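Uncharacterized protein MG027 (Mycoplasma genitalium, PDB 1Q8C) is of unknown function but resembles NusB proteins in its all-helical structure, which hints at, without establishing, a related role. Local coordinates at residues Ser65-Ile68 and Phe69-Lys73. Sequence-based numbering, arbitrary orientation.
Sequences SENI and FSFQK
CG of Phe-71 stands anti to its carbonyl carbon, beside the backbone N (chi1 -71°), and the side chain leans back along the helix and lays its ring against Asn-67, one turn earlier. The CB of Asn-67 sits over one ring face, 3.7 Å from the centroid and 14° off the normal, a CH-pi contact displaced toward the CZ end, where CB to CZ is 3.6 Å. The carbonyl O of Asn-67 lies over the same ring near its root, 3.5 Å from Phe-71 CG, and accepts a hydrogen bond from Phe-71 N (3.0 Å). Backbone and side chain thus tie the same pair. The Asn-67 amide finds its partners elsewhere: ND2 bonds to Ala-63 O, OD1 weakly to Lys-114 NZ, and a sodium ion lies close by. Ile-68 and Gln-72 run side by side in the same direction, CG1 to CG at 3.7 Å; the bend at chi2 of Gln-72 (-97°) brings NE2 to 4.0 Å from Ile-68 CD1. Gln-72 N also donates a hydrogen bond to Ile-68 O, 2.9 Å. Phe-71 is buried against Leu-107 and Leu-110 of helix 100-116, while Ile-68 touches Leu-29 and Leu-32 of a loop. Asn-67/Phe-71 and Ile-68/Gln-72 are i to i+4 pairs; helix 55-81 kinks where N of Phe-69 and Ser-70 lacks a bond to the preceding turn, and regular alpha-helical bonding resumes with Phe-71 N, within a NusB-like helical bundle.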
# COMPACT_ATOMS: atom_id res chain seq x y z
N SER A 65 -3.69 2.38 9.31
CA SER A 65 -3.88 3.47 10.27
C SER A 65 -3.08 3.26 11.55
O SER A 65 -2.64 4.21 12.16
CB SER A 65 -5.36 3.66 10.62
OG SER A 65 -5.83 2.62 11.47
N GLU A 66 -2.88 2.01 11.92
CA GLU A 66 -2.25 1.66 13.17
C GLU A 66 -0.74 1.41 13.04
O GLU A 66 -0.03 1.37 14.05
CB GLU A 66 -2.98 0.46 13.75
CG GLU A 66 -4.43 0.80 14.14
CD GLU A 66 -5.25 -0.40 14.60
OE1 GLU A 66 -4.73 -1.54 14.44
OE2 GLU A 66 -6.39 -0.21 15.13
N ASN A 67 -0.24 1.30 11.81
CA ASN A 67 1.17 0.98 11.61
C ASN A 67 1.90 1.94 10.69
O ASN A 67 3.00 1.65 10.27
CB ASN A 67 1.27 -0.44 11.06
CG ASN A 67 0.72 -1.47 12.04
OD1 ASN A 67 1.40 -1.85 12.99
ND2 ASN A 67 -0.52 -1.89 11.81
N ILE A 68 1.31 3.09 10.40
CA ILE A 68 1.88 3.94 9.36
C ILE A 68 3.32 4.42 9.70
O ILE A 68 4.20 4.43 8.84
CB ILE A 68 0.93 5.12 8.95
CG1 ILE A 68 1.69 6.08 8.03
CG2 ILE A 68 0.39 5.83 10.18
CD1 ILE A 68 0.87 6.67 6.93
N PHE A 69 3.56 4.78 10.96
CA PHE A 69 4.89 5.20 11.36
C PHE A 69 5.94 4.11 11.08
O PHE A 69 7.01 4.41 10.57
CB PHE A 69 4.94 5.62 12.84
CG PHE A 69 6.11 6.51 13.18
CD1 PHE A 69 5.97 7.89 13.24
CD2 PHE A 69 7.37 5.96 13.44
CE1 PHE A 69 7.05 8.71 13.56
CE2 PHE A 69 8.46 6.77 13.75
CZ PHE A 69 8.29 8.14 13.82
N SER A 70 5.64 2.86 11.40
CA SER A 70 6.60 1.78 11.19
C SER A 70 6.78 1.43 9.72
O SER A 70 7.89 1.22 9.27
CB SER A 70 6.15 0.51 11.89
OG SER A 70 5.87 0.79 13.24
N PHE A 71 5.67 1.32 9.01
CA PHE A 71 5.70 1.04 7.57
C PHE A 71 6.54 2.11 6.86
O PHE A 71 7.42 1.80 6.08
CB PHE A 71 4.27 1.00 6.99
CG PHE A 71 3.45 -0.22 7.40
CD1 PHE A 71 2.10 -0.27 7.11
CD2 PHE A 71 4.01 -1.30 8.06
CE1 PHE A 71 1.33 -1.38 7.45
CE2 PHE A 71 3.24 -2.41 8.40
CZ PHE A 71 1.90 -2.44 8.10
N GLN A 72 6.28 3.38 7.15
CA GLN A 72 7.01 4.47 6.52
C GLN A 72 8.50 4.38 6.82
O GLN A 72 9.32 4.65 5.96
CB GLN A 72 6.47 5.82 7.00
CG GLN A 72 5.04 6.14 6.53
CD GLN A 72 5.00 7.03 5.30
OE1 GLN A 72 5.68 6.75 4.31
NE2 GLN A 72 4.20 8.10 5.35
N LYS A 73 8.85 4.00 8.05
CA LYS A 73 10.24 3.79 8.41
C LYS A 73 10.85 2.63 7.63
O LYS A 73 11.89 2.81 6.99
CB LYS A 73 10.37 3.52 9.91
CG LYS A 73 11.30 4.49 10.64
CD LYS A 73 10.80 5.94 10.61
CE LYS A 73 11.61 6.86 11.55
NZ LYS A 73 10.96 8.20 11.77